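PDB 5DMM: homocysteine S-methyltransferase from Escherichia coli, which transfers a methyl group from S-methylmethionine, or less efficiently from S-adenosylmethionine, to homocysteine in a zinc-dependent route to methionine. Local coordinates for residues A9-Q14 / G288-G293; E28-N33 / H55-R60; L34-W39 / A79-D84; K94-A99 / L158-D163; G137-S142 / F173-A178. All coordinates share one frame; numbering follows the deposited sequence.

Interaction 1: residues A9-Q14 / G288-G293; sequences ALLDKQ and GARLIG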
# COMPACT_ATOMS: atom_id res chain seq x y z
N ALA A 9 6.98 -17.59 -1.79
CA ALA A 9 6.89 -18.31 -3.05
C ALA A 9 7.42 -17.47 -4.21
O ALA A 9 8.20 -17.94 -5.03
CB ALA A 9 5.46 -18.75 -3.33
N LEU A 10 6.98 -16.21 -4.27
CA LEU A 10 7.43 -15.31 -5.32
C LEU A 10 8.90 -14.93 -5.15
O LEU A 10 9.65 -14.89 -6.12
CB LEU A 10 6.56 -14.05 -5.35
CG LEU A 10 5.19 -14.18 -6.03
CD1 LEU A 10 4.39 -12.90 -5.84
CD2 LEU A 10 5.33 -14.49 -7.51
N LEU A 11 9.31 -14.66 -3.91
CA LEU A 11 10.68 -14.18 -3.69
C LEU A 11 11.70 -15.32 -3.73
O LEU A 11 12.90 -15.07 -3.81
CB LEU A 11 10.77 -13.42 -2.36
CG LEU A 11 10.05 -12.07 -2.29
CD1 LEU A 11 10.42 -11.32 -1.02
CD2 LEU A 11 10.30 -11.20 -3.52
N ASP A 12 11.23 -16.56 -3.68
CA ASP A 12 12.11 -17.71 -3.88
C ASP A 12 12.44 -17.90 -5.36
O ASP A 12 13.38 -18.61 -5.70
CB ASP A 12 11.49 -19.00 -3.33
CG ASP A 12 11.51 -19.07 -1.81
OD1 ASP A 12 12.09 -18.17 -1.17
OD2 ASP A 12 10.94 -20.04 -1.25
N LYS A 13 11.68 -17.25 -6.24
CA LYS A 13 11.76 -17.54 -7.67
C LYS A 13 12.30 -16.38 -8.52
O LYS A 13 12.70 -16.58 -9.67
CB LYS A 13 10.38 -17.93 -8.19
CG LYS A 13 10.37 -19.20 -9.02
CD LYS A 13 8.97 -19.77 -9.11
CE LYS A 13 8.01 -18.76 -9.72
NZ LYS A 13 6.64 -19.33 -9.85
N GLN A 14 12.30 -15.18 -7.96
CA GLN A 14 12.73 -14.00 -8.70
C GLN A 14 13.19 -12.94 -7.72
O GLN A 14 12.72 -12.92 -6.59
CB GLN A 14 11.59 -13.48 -9.57
CG GLN A 14 10.33 -13.24 -8.76
CD GLN A 14 9.05 -13.39 -9.56
OE1 GLN A 14 8.56 -12.44 -10.15
NE2 GLN A 14 8.50 -14.60 -9.57
N GLY A 288 18.55 -3.40 -1.95
CA GLY A 288 17.73 -4.35 -1.22
C GLY A 288 16.24 -4.26 -1.47
O GLY A 288 15.46 -4.95 -0.81
N ALA A 289 15.83 -3.44 -2.43
CA ALA A 289 14.41 -3.35 -2.78
C ALA A 289 14.02 -4.63 -3.52
O ALA A 289 14.75 -5.08 -4.41
CB ALA A 289 14.12 -2.12 -3.64
N ARG A 290 12.89 -5.22 -3.12
CA ARG A 290 12.38 -6.39 -3.84
C ARG A 290 10.88 -6.29 -4.15
O ARG A 290 10.32 -7.16 -4.81
CB ARG A 290 12.66 -7.66 -3.06
CG ARG A 290 14.15 -7.90 -2.86
CD ARG A 290 14.44 -9.28 -2.28
NE ARG A 290 14.18 -10.33 -3.26
CZ ARG A 290 14.21 -11.63 -3.00
NH1 ARG A 290 14.49 -12.06 -1.77
NH2 ARG A 290 13.94 -12.50 -3.97
N LEU A 291 10.25 -5.22 -3.68
CA LEU A 291 8.85 -4.94 -4.02
C LEU A 291 8.83 -3.54 -4.58
O LEU A 291 9.09 -2.58 -3.85
CB LEU A 291 7.92 -5.06 -2.81
CG LEU A 291 7.51 -6.45 -2.29
CD1 LEU A 291 8.69 -7.15 -1.64
CD2 LEU A 291 6.35 -6.38 -1.30
N ILE A 292 8.53 -3.41 -5.88
CA ILE A 292 8.70 -2.15 -6.58
C ILE A 292 7.44 -1.80 -7.38
O ILE A 292 6.91 -2.62 -8.14
CB ILE A 292 9.92 -2.20 -7.51
CG1 ILE A 292 11.16 -2.58 -6.69
CG2 ILE A 292 10.12 -0.87 -8.24
CD1 ILE A 292 12.44 -2.52 -7.45
N GLY A 293 6.95 -0.58 -7.20
CA GLY A 293 5.81 -0.11 -7.98
C GLY A 293 5.78 1.40 -8.05
O GLY A 293 6.82 2.05 -7.97
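Arg-290 reaches from strand 289-292 to the end of helix 8-11 and the turn after it, where it meets Leu-11 and Gln-14. From CB the chain runs straight until it bends at chi3 (71°), and that bend lays the guanidinium against Leu-11, with NE 4.0 Å from its CD2. NE donates to the carbonyl oxygen of Asp-15, so the base of the guanidinium is held as well as its end. CZ lies 3.9 Å from CB of Leu-11, whose side chain comes from the opposite direction and covers one face of the flat group, its CD2 offset toward the rim. NH1 stays 4.0 Å from CB of Leu-11. The strand belongs to the TIM barrel of this family, in which it lies between strands 17-18 and 250-253, and the arginine stands near its start, on the N-terminal side of the barrel. NH2, at the tip, donates twice. Its bond to O of Leu-11 (2.8 Å) falls in the carbonyl plane, on a lone pair, although it leaves the guanidinium plane by 20°. The second, to O of Gln-14 (2.9 Å), stays near the guanidinium plane but is tilted 30° from the plane of that carbonyl. A leucine in place of Arg-290 would probably deprive both carbonyl oxygens of this donor and let the turn shift against the barrel. OE1 of Gln-14 accepts from NE2 of Gln-64.

Interaction 2: residues E28-N33 / H55-R60; sequences EARGCN and HLDYYR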
# COMPACT_ATOMS: atom_id res chain seq x y z
N GLU A 28 -9.72 8.61 -13.58
CA GLU A 28 -9.94 9.90 -14.21
C GLU A 28 -9.85 9.84 -15.74
O GLU A 28 -10.64 10.49 -16.44
CB GLU A 28 -8.93 10.92 -13.68
CG GLU A 28 -9.16 11.28 -12.23
CD GLU A 28 -8.33 12.47 -11.81
OE1 GLU A 28 -7.23 12.64 -12.38
OE2 GLU A 28 -8.78 13.23 -10.93
N ALA A 29 -8.89 9.08 -16.26
CA ALA A 29 -8.78 8.89 -17.71
C ALA A 29 -10.05 8.25 -18.28
O ALA A 29 -10.41 8.50 -19.43
CB ALA A 29 -7.56 8.03 -18.04
N ARG A 30 -10.72 7.43 -17.48
CA ARG A 30 -11.93 6.74 -17.92
C ARG A 30 -13.19 7.56 -17.64
O ARG A 30 -14.30 7.09 -17.85
CB ARG A 30 -12.02 5.36 -17.25
CG ARG A 30 -10.85 4.43 -17.69
CD ARG A 30 -10.87 3.05 -17.03
NE ARG A 30 -9.59 2.35 -17.19
CZ ARG A 30 -9.34 1.39 -18.09
NH1 ARG A 30 -10.29 1.00 -18.92
NH2 ARG A 30 -8.14 0.83 -18.15
N GLY A 31 -13.00 8.80 -17.18
CA GLY A 31 -14.11 9.73 -17.03
C GLY A 31 -14.57 10.06 -15.63
O GLY A 31 -15.49 10.85 -15.43
N CYS A 32 -13.93 9.46 -14.63
CA CYS A 32 -14.33 9.70 -13.24
C CYS A 32 -13.96 11.08 -12.72
O CYS A 32 -12.86 11.57 -12.95
CB CYS A 32 -13.72 8.64 -12.33
SG CYS A 32 -14.53 7.06 -12.48
N ASN A 33 -14.89 11.69 -11.99
CA ASN A 33 -14.60 12.90 -11.25
C ASN A 33 -14.35 12.55 -9.79
O ASN A 33 -15.27 12.16 -9.07
CB ASN A 33 -15.74 13.92 -11.36
CG ASN A 33 -15.62 15.04 -10.35
OD1 ASN A 33 -16.43 15.15 -9.42
ND2 ASN A 33 -14.60 15.88 -10.50
N HIS A 55 -7.44 -2.56 -11.97
CA HIS A 55 -6.62 -3.64 -11.40
C HIS A 55 -6.18 -4.60 -12.51
O HIS A 55 -5.02 -5.04 -12.57
CB HIS A 55 -7.39 -4.40 -10.31
CG HIS A 55 -7.57 -3.64 -9.03
ND1 HIS A 55 -6.52 -3.05 -8.36
CD2 HIS A 55 -8.68 -3.40 -8.29
CE1 HIS A 55 -6.98 -2.47 -7.26
NE2 HIS A 55 -8.28 -2.67 -7.19
N LEU A 56 -7.10 -4.92 -13.41
CA LEU A 56 -6.79 -5.82 -14.52
C LEU A 56 -5.72 -5.20 -15.42
O LEU A 56 -4.79 -5.87 -15.87
CB LEU A 56 -8.05 -6.15 -15.32
CG LEU A 56 -7.84 -6.99 -16.58
CD1 LEU A 56 -7.24 -8.36 -16.24
CD2 LEU A 56 -9.16 -7.14 -17.35
N ASP A 57 -5.86 -3.90 -15.67
CA ASP A 57 -4.88 -3.12 -16.42
C ASP A 57 -3.46 -3.26 -15.86
O ASP A 57 -2.47 -3.43 -16.59
CB ASP A 57 -5.30 -1.65 -16.41
CG ASP A 57 -4.82 -0.88 -17.60
OD1 ASP A 57 -3.70 -1.16 -18.09
OD2 ASP A 57 -5.58 0.01 -18.05
N TYR A 58 -3.35 -3.16 -14.54
CA TYR A 58 -2.04 -3.25 -13.90
C TYR A 58 -1.49 -4.68 -13.95
O TYR A 58 -0.29 -4.87 -14.15
CB TYR A 58 -2.10 -2.75 -12.45
CG TYR A 58 -1.95 -1.24 -12.35
CD1 TYR A 58 -0.75 -0.62 -12.70
CD2 TYR A 58 -3.00 -0.44 -11.89
CE1 TYR A 58 -0.59 0.73 -12.61
CE2 TYR A 58 -2.85 0.95 -11.80
CZ TYR A 58 -1.63 1.52 -12.18
OH TYR A 58 -1.41 2.88 -12.10
N TYR A 59 -2.34 -5.69 -13.75
CA TYR A 59 -1.84 -7.07 -13.87
C TYR A 59 -1.33 -7.31 -15.30
O TYR A 59 -0.34 -8.00 -15.49
CB TYR A 59 -2.93 -8.09 -13.52
CG TYR A 59 -3.23 -8.31 -12.04
CD1 TYR A 59 -2.22 -8.56 -11.11
CD2 TYR A 59 -4.54 -8.31 -11.59
CE1 TYR A 59 -2.51 -8.79 -9.76
CE2 TYR A 59 -4.85 -8.54 -10.24
CZ TYR A 59 -3.83 -8.77 -9.33
OH TYR A 59 -4.11 -9.00 -8.01
N ARG A 60 -2.00 -6.74 -16.30
CA ARG A 60 -1.57 -6.85 -17.69
C ARG A 60 -0.22 -6.18 -17.91
O ARG A 60 0.61 -6.68 -18.67
CB ARG A 60 -2.60 -6.24 -18.64
CG ARG A 60 -3.84 -7.08 -18.83
CD ARG A 60 -4.80 -6.42 -19.82
NE ARG A 60 -5.84 -7.35 -20.22
CZ ARG A 60 -7.07 -7.00 -20.56
NH1 ARG A 60 -7.42 -5.72 -20.55
NH2 ARG A 60 -7.95 -7.93 -20.92
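Arg-30 and Asp-57 make this contact between them, and each gives up about 30 Å² of surface to it. The arginine leaves the chain just where helix 24-29 ends, in a Schellman motif with Gly-31 as its C-prime residue, and its side chain stays extended from CG to NE, bridging two backbones whose closest CA atoms, those of Arg-30 and Asp-57, are 12.2 Å apart. Asp-57 stands on helix 48-61 and directs its carboxylate at the arginine, with CG anti to the backbone N (chi1 -152°).

Only one branch of each group takes part. NH2 of Arg-30 lies 2.7 Å from OD2 of Asp-57, a short salt bridge. The oxygen is at the edge of the guanidinium, near its plane, while the carboxylate plane is turned 79° against it, so the pair is single-pronged and not the coplanar, two-pronged kind.

The same NH2 also forms a salt bridge with Glu-26, one turn back on helix 24-29, and NH1 has a long, weak ion pair with Glu-53. OE1 of Glu-26 comes close to OD2 of Asp-57. Arg-30 therefore sits among acidic groups, and it probably offsets the repulsion between Glu-26 and Asp-57 while tying the two helices together at the protein surface.

Interaction 3: residues L34-W39 / A79-D84; sequences LADSLW and AARGLD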
# COMPACT_ATOMS: atom_id res chain seq x y z
N LEU A 34 -13.10 12.67 -9.37
CA LEU A 34 -12.73 12.36 -8.00
C LEU A 34 -12.63 13.66 -7.22
O LEU A 34 -11.55 14.22 -7.06
CB LEU A 34 -11.42 11.58 -7.95
CG LEU A 34 -11.30 10.38 -8.91
CD1 LEU A 34 -10.00 9.60 -8.67
CD2 LEU A 34 -12.51 9.46 -8.81
N ALA A 35 -13.77 14.13 -6.72
CA ALA A 35 -13.90 15.49 -6.20
C ALA A 35 -13.29 15.69 -4.82
O ALA A 35 -12.86 16.80 -4.48
CB ALA A 35 -15.38 15.88 -6.18
N ASP A 36 -13.25 14.64 -4.02
CA ASP A 36 -12.74 14.74 -2.66
C ASP A 36 -12.04 13.46 -2.25
O ASP A 36 -12.05 12.48 -2.99
CB ASP A 36 -13.88 15.06 -1.69
CG ASP A 36 -14.86 13.92 -1.57
OD1 ASP A 36 -14.63 13.04 -0.72
OD2 ASP A 36 -15.85 13.89 -2.33
N SER A 37 -11.47 13.45 -1.05
CA SER A 37 -10.68 12.31 -0.60
C SER A 37 -11.52 11.09 -0.26
O SER A 37 -10.97 10.02 0.00
CB SER A 37 -9.85 12.70 0.62
OG SER A 37 -10.66 12.81 1.78
N LEU A 38 -12.85 11.22 -0.25
CA LEU A 38 -13.67 10.05 0.03
C LEU A 38 -14.24 9.49 -1.26
O LEU A 38 -15.28 8.83 -1.24
CB LEU A 38 -14.81 10.39 1.01
CG LEU A 38 -14.39 10.98 2.36
CD1 LEU A 38 -15.62 11.19 3.26
CD2 LEU A 38 -13.34 10.10 3.05
N TRP A 39 -13.56 9.74 -2.37
CA TRP A 39 -14.09 9.35 -3.67
C TRP A 39 -14.32 7.84 -3.77
O TRP A 39 -15.19 7.41 -4.52
CB TRP A 39 -13.16 9.80 -4.81
CG TRP A 39 -11.77 9.24 -4.76
CD1 TRP A 39 -10.65 9.85 -4.26
CD2 TRP A 39 -11.33 7.95 -5.24
NE1 TRP A 39 -9.56 9.03 -4.40
CE2 TRP A 39 -9.95 7.86 -4.99
CE3 TRP A 39 -11.98 6.87 -5.85
CZ2 TRP A 39 -9.20 6.73 -5.33
CZ3 TRP A 39 -11.24 5.75 -6.18
CH2 TRP A 39 -9.86 5.69 -5.92
N ALA A 79 -18.11 8.06 7.73
CA ALA A 79 -19.23 8.53 8.54
C ALA A 79 -19.69 9.89 8.02
O ALA A 79 -20.85 10.27 8.20
CB ALA A 79 -18.87 8.61 10.00
N ALA A 80 -18.80 10.62 7.37
CA ALA A 80 -19.19 11.90 6.76
C ALA A 80 -20.08 11.69 5.54
O ALA A 80 -20.64 12.64 5.01
CB ALA A 80 -17.95 12.70 6.37
N ARG A 81 -20.22 10.44 5.10
CA ARG A 81 -21.11 10.13 3.98
C ARG A 81 -22.37 9.42 4.46
O ARG A 81 -23.12 8.86 3.66
CB ARG A 81 -20.38 9.27 2.94
CG ARG A 81 -19.24 10.00 2.24
CD ARG A 81 -19.77 11.15 1.40
NE ARG A 81 -18.71 11.85 0.70
CZ ARG A 81 -18.20 13.02 1.10
NH1 ARG A 81 -18.67 13.61 2.19
NH2 ARG A 81 -17.24 13.58 0.40
N GLY A 82 -22.58 9.43 5.77
CA GLY A 82 -23.75 8.81 6.37
C GLY A 82 -23.72 7.29 6.46
O GLY A 82 -24.75 6.67 6.66
N LEU A 83 -22.53 6.69 6.31
CA LEU A 83 -22.39 5.23 6.41
C LEU A 83 -21.96 4.83 7.81
O LEU A 83 -21.11 5.49 8.42
CB LEU A 83 -21.36 4.72 5.38
CG LEU A 83 -21.63 5.06 3.91
CD1 LEU A 83 -20.50 4.60 3.01
CD2 LEU A 83 -22.96 4.48 3.43
N ASP A 84 -22.56 3.76 8.34
CA ASP A 84 -22.12 3.27 9.64
C ASP A 84 -21.00 2.26 9.44
O ASP A 84 -20.50 2.08 8.32
CB ASP A 84 -23.29 2.68 10.47
CG ASP A 84 -23.83 1.34 9.95
OD1 ASP A 84 -23.39 0.83 8.91
OD2 ASP A 84 -24.76 0.79 10.61
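OD1 of Asp-36 is gripped from two directions, by the backbone N of Leu-38 at 2.6 Å and by NH2 of Arg-81 at 2.9 Å. The first is a hydrogen bond that reaches the oxygen from above the carboxylate plane, 37° out of it. The second is a salt bridge. NH2 of Arg-81 is also 3.1 Å from OD2 of Asp-36, so the amino group lies over the carboxylate, not in line with a single oxygen, and the two flat groups are turned 76° against each other. Asp-36 can serve both partners because its CG lies between the backbone N and the carbonyl carbon (chi1 67°), which folds the carboxylate back over its own turn. Replacing it by an alanine removes both oxygens, which would probably leave the Arg-81 guanidinium without its counter-charge and the N-H of Leu-38 without this acceptor.

Leu-38 adds the apolar half. Its CD1 is centred over one face of the guanidinium, 3.8 Å from CZ of Arg-81, and also meets CB of Ala-80 at 4.2 Å. A bend at chi2 brings the arginine under this methyl group. Leu-38 thus covers a face while Asp-36 takes the end. The bond from Leu-38 N is that of an Asx turn, here combined with a type I turn from Asp-36 to Trp-39, and the contact pins together two loops that follow successive strands, 17-18 and 65-67, of the TIM barrel.

Interaction 4: residues K94-A99 / L158-D163; sequences KSVELA and LDAGAD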
# COMPACT_ATOMS: atom_id res chain seq x y z
N LYS A 94 -15.47 -4.89 -0.42
CA LYS A 94 -15.68 -4.78 -1.86
C LYS A 94 -14.40 -4.41 -2.61
O LYS A 94 -14.17 -4.89 -3.71
CB LYS A 94 -16.76 -3.74 -2.15
CG LYS A 94 -17.07 -3.57 -3.63
CD LYS A 94 -17.78 -4.80 -4.18
CE LYS A 94 -18.52 -4.48 -5.48
NZ LYS A 94 -19.65 -3.54 -5.25
N SER A 95 -13.57 -3.56 -2.00
CA SER A 95 -12.33 -3.13 -2.64
C SER A 95 -11.41 -4.33 -2.87
O SER A 95 -10.68 -4.37 -3.87
CB SER A 95 -11.62 -2.04 -1.82
OG SER A 95 -10.91 -2.57 -0.70
N VAL A 96 -11.46 -5.30 -1.96
CA VAL A 96 -10.70 -6.54 -2.06
C VAL A 96 -11.32 -7.46 -3.10
O VAL A 96 -10.63 -8.05 -3.91
CB VAL A 96 -10.63 -7.30 -0.73
CG1 VAL A 96 -9.73 -8.56 -0.86
CG2 VAL A 96 -10.09 -6.39 0.37
N GLU A 97 -12.65 -7.55 -3.06
CA GLU A 97 -13.37 -8.40 -4.00
C GLU A 97 -13.07 -8.00 -5.45
O GLU A 97 -12.87 -8.86 -6.30
CB GLU A 97 -14.88 -8.31 -3.71
CG GLU A 97 -15.75 -9.19 -4.58
CD GLU A 97 -17.23 -8.90 -4.36
OE1 GLU A 97 -17.63 -8.66 -3.19
OE2 GLU A 97 -18.00 -8.89 -5.35
N LEU A 98 -13.04 -6.70 -5.72
CA LEU A 98 -12.82 -6.23 -7.10
C LEU A 98 -11.41 -6.55 -7.56
O LEU A 98 -11.21 -6.87 -8.73
CB LEU A 98 -13.08 -4.73 -7.21
CG LEU A 98 -14.54 -4.30 -7.02
CD1 LEU A 98 -14.61 -2.79 -6.85
CD2 LEU A 98 -15.37 -4.75 -8.23
N ALA A 99 -10.44 -6.48 -6.66
CA ALA A 99 -9.08 -6.84 -7.04
C ALA A 99 -8.98 -8.35 -7.26
O ALA A 99 -8.27 -8.81 -8.16
CB ALA A 99 -8.06 -6.37 -5.97
N LEU A 158 -9.04 -8.51 5.82
CA LEU A 158 -8.65 -9.90 6.03
C LEU A 158 -9.83 -10.83 5.75
O LEU A 158 -9.67 -11.86 5.07
CB LEU A 158 -8.12 -10.11 7.46
CG LEU A 158 -6.80 -9.40 7.80
CD1 LEU A 158 -6.43 -9.52 9.29
CD2 LEU A 158 -5.66 -9.92 6.94
N ASP A 159 -11.01 -10.47 6.23
CA ASP A 159 -12.19 -11.30 6.03
C ASP A 159 -12.58 -11.42 4.57
O ASP A 159 -13.15 -12.44 4.16
CB ASP A 159 -13.39 -10.75 6.81
CG ASP A 159 -13.28 -10.99 8.29
OD1 ASP A 159 -12.48 -11.87 8.69
OD2 ASP A 159 -13.99 -10.31 9.06
N ALA A 160 -12.28 -10.38 3.78
CA ALA A 160 -12.57 -10.39 2.36
C ALA A 160 -11.50 -11.17 1.57
O ALA A 160 -11.65 -11.39 0.37
CB ALA A 160 -12.67 -8.97 1.82
N GLY A 161 -10.43 -11.58 2.25
CA GLY A 161 -9.43 -12.42 1.62
C GLY A 161 -8.19 -11.76 1.02
O GLY A 161 -7.58 -12.32 0.12
N ALA A 162 -7.82 -10.57 1.50
CA ALA A 162 -6.52 -9.99 1.16
C ALA A 162 -5.39 -10.96 1.52
O ALA A 162 -5.45 -11.59 2.58
CB ALA A 162 -6.32 -8.66 1.89
N ASP A 163 -4.38 -11.07 0.66
CA ASP A 163 -3.22 -11.92 0.93
C ASP A 163 -2.33 -11.28 1.97
O ASP A 163 -1.70 -11.97 2.78
CB ASP A 163 -2.43 -12.20 -0.35
CG ASP A 163 -3.26 -12.90 -1.38
OD1 ASP A 163 -3.78 -14.00 -1.07
OD2 ASP A 163 -3.42 -12.36 -2.50
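Apolar contact joins Val-96 of helix 85-109 to Ala-160, where helix 143-159 runs out into a turn. Their CB atoms are 3.7 Å apart, and CG2 of Val-96 lies 3.9 Å from CB of Ala-160, so the alanine methyl group sits beside the valine's branch point. The backbones come close here, with 6.2 Å between the CA atoms of Val-96 and Ala-160. The other methyl group, CG1 of Val-96, lies a looser 4.4 Å from CB of Ala-162.

Contact with the main chain is tighter for CG1. Standing anti to the backbone N of its own residue (chi1 -176°), it rests on the turn, 3.6 Å from O of Ala-160 and 3.6 Å from N of Ala-162. In the TIM barrel these helices follow successive strands, 65-67 and 117-122, and the turn leads from the second helix into the next strand, 164-170. Gly-161 makes the reversal as part of a Schellman motif, at a positive phi and with its N bonded to O of Leu-158.

Polar links lie beside the valine instead of joining the two segments directly. O of Ala-160 accepts a weak hydrogen bond from Arg-100, one turn further along helix 85-109, and Asp-163 forms a salt bridge with Arg-103 of that same helix.

Interaction 5: residues G137-S142 / F173-A178; sequences GDYHCS and FSEIEA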
# COMPACT_ATOMS: atom_id res chain seq x y z
N GLY A 137 2.82 13.86 10.09
CA GLY A 137 2.68 12.95 11.21
C GLY A 137 2.54 13.60 12.57
O GLY A 137 2.68 12.93 13.60
N ASP A 138 2.25 14.89 12.61
CA ASP A 138 2.10 15.55 13.90
C ASP A 138 0.65 15.51 14.37
O ASP A 138 -0.06 16.50 14.33
CB ASP A 138 2.60 16.99 13.87
CG ASP A 138 2.73 17.59 15.28
OD1 ASP A 138 2.51 16.87 16.27
OD2 ASP A 138 3.05 18.79 15.39
N TYR A 139 0.23 14.33 14.80
CA TYR A 139 -1.06 14.15 15.41
C TYR A 139 -0.93 13.19 16.59
O TYR A 139 0.05 12.44 16.69
CB TYR A 139 -2.09 13.67 14.40
CG TYR A 139 -1.68 12.54 13.47
CD1 TYR A 139 -1.44 12.80 12.12
CD2 TYR A 139 -1.57 11.22 13.91
CE1 TYR A 139 -1.10 11.78 11.25
CE2 TYR A 139 -1.22 10.19 13.04
CZ TYR A 139 -0.99 10.48 11.71
OH TYR A 139 -0.69 9.48 10.83
N HIS A 140 -1.91 13.24 17.49
CA HIS A 140 -1.79 12.56 18.77
C HIS A 140 -3.04 11.75 19.10
O HIS A 140 -4.13 12.31 19.23
CB HIS A 140 -1.51 13.56 19.89
CG HIS A 140 -0.25 14.35 19.69
ND1 HIS A 140 0.99 13.88 20.09
CD2 HIS A 140 -0.03 15.56 19.12
CE1 HIS A 140 1.91 14.77 19.78
NE2 HIS A 140 1.32 15.80 19.19
N CYS A 141 -2.88 10.44 19.21
CA CYS A 141 -3.95 9.54 19.60
C CYS A 141 -3.40 8.53 20.60
O CYS A 141 -2.22 8.17 20.53
CB CYS A 141 -4.54 8.80 18.40
SG CYS A 141 -5.27 9.85 17.10
N SER A 142 -4.24 8.07 21.52
CA SER A 142 -3.84 6.97 22.39
C SER A 142 -3.65 5.71 21.56
O SER A 142 -4.13 5.66 20.42
CB SER A 142 -4.88 6.73 23.49
OG SER A 142 -6.13 6.38 22.91
N PHE A 173 5.30 7.43 14.34
CA PHE A 173 5.87 6.28 15.04
C PHE A 173 4.91 5.65 16.03
O PHE A 173 4.80 4.42 16.10
CB PHE A 173 7.16 6.70 15.76
CG PHE A 173 7.95 5.56 16.32
CD1 PHE A 173 8.22 4.43 15.57
CD2 PHE A 173 8.47 5.63 17.60
CE1 PHE A 173 8.98 3.38 16.09
CE2 PHE A 173 9.23 4.59 18.13
CZ PHE A 173 9.48 3.46 17.37
N SER A 174 4.20 6.47 16.80
CA SER A 174 3.29 5.91 17.80
C SER A 174 2.17 5.14 17.11
O SER A 174 1.73 4.10 17.59
CB SER A 174 2.73 7.01 18.72
OG SER A 174 1.81 7.86 18.03
N GLU A 175 1.73 5.62 15.94
CA GLU A 175 0.70 4.90 15.18
C GLU A 175 1.28 3.60 14.59
O GLU A 175 0.61 2.57 14.56
CB GLU A 175 0.13 5.80 14.08
CG GLU A 175 -0.81 5.08 13.11
CD GLU A 175 -1.35 5.99 12.03
OE1 GLU A 175 -0.67 6.98 11.66
OE2 GLU A 175 -2.47 5.72 11.54
N ILE A 176 2.53 3.64 14.15
CA ILE A 176 3.18 2.44 13.65
C ILE A 176 3.22 1.36 14.73
O ILE A 176 2.93 0.19 14.46
CB ILE A 176 4.60 2.76 13.12
CG1 ILE A 176 4.48 3.51 11.78
CG2 ILE A 176 5.40 1.47 12.95
CD1 ILE A 176 5.77 4.19 11.33
N GLU A 177 3.57 1.75 15.96
CA GLU A 177 3.56 0.82 17.10
C GLU A 177 2.18 0.22 17.34
O GLU A 177 2.02 -0.99 17.50
CB GLU A 177 4.03 1.52 18.38
CG GLU A 177 5.36 2.22 18.27
CD GLU A 177 5.64 3.10 19.47
OE1 GLU A 177 4.99 2.91 20.53
OE2 GLU A 177 6.51 3.99 19.36
N ALA A 178 1.18 1.10 17.40
CA ALA A 178 -0.22 0.70 17.61
C ALA A 178 -0.67 -0.30 16.55
O ALA A 178 -1.32 -1.31 16.85
CB ALA A 178 -1.13 1.92 17.60
O HOH W 1 0.19 9.91 19.07
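Tyr-139 and Glu-175 form the tight, buried part of this contact through a single short hydrogen bond, in which OH of the tyrosine donates to OE1 of the glutamate at 2.6 Å. The acceptor lies at the edge of the ring, near its plane, and is met on its syn side, 19° out of the carboxylate plane. Ring and carboxylate are turned 78° against each other. Glu-175 reaches the phenol from the first turn of helix 173-183 with a chain extended beyond CG, whose own position is anti to the backbone N (chi1 173°). Its other oxygen, OE2, accepts from His-150 and from the backbone N of Tyr-125, so the buried carboxylate is satisfied at both oxygens and probably carries its charge. The ring of Tyr-125 also packs edge-to-face with that of Tyr-139.

Along the neighbouring part of the loop the two segments stand further apart and water mediates. One water molecule donates to OG of Ser-174 at 2.8 Å and accepts from N of Cys-141 at 3.1 Å. Its bond to O of Tyr-139 is weak. The residues next to the tyrosine belong to the exposed side, where Asp-138 and His-140 bind zinc in this crystal. This metal site is distinct from the one at the homocysteine pocket, to which Cys-229 and Cys-295 contribute. The hydrogen bond from Tyr-139 thus joins the zinc-bearing surface loop, the one leading into helix 143-159, to the helix that follows strand 164-170 of the TIM barrel.

In the fold
Interactions 2, 3 and 4 are connected. Glu-28 CG touches Leu-34 CD1 at 4.0 Å between interactions 2 and 3, and His-55 CD2 packs on Ala-99 CA at 3.7 Å between interactions 2 and 4. Interaction 1, joining segments near the two chain ends, comes within about 8 Å (nearest atoms) of interaction 2 without touching it; its centre is about 35 Å from that of interaction 3. Interaction 5 is likewise separate, its nearest atoms about 12 Å from interaction 4. The side chains of Leu-38, Val-96 and Tyr-139 each lie about 12 Å from the bound homocysteine, outside its pocket, that of Tyr-139 also about 7 Å from a zinc ion, beside the separate metal site of Asp-138 and His-140.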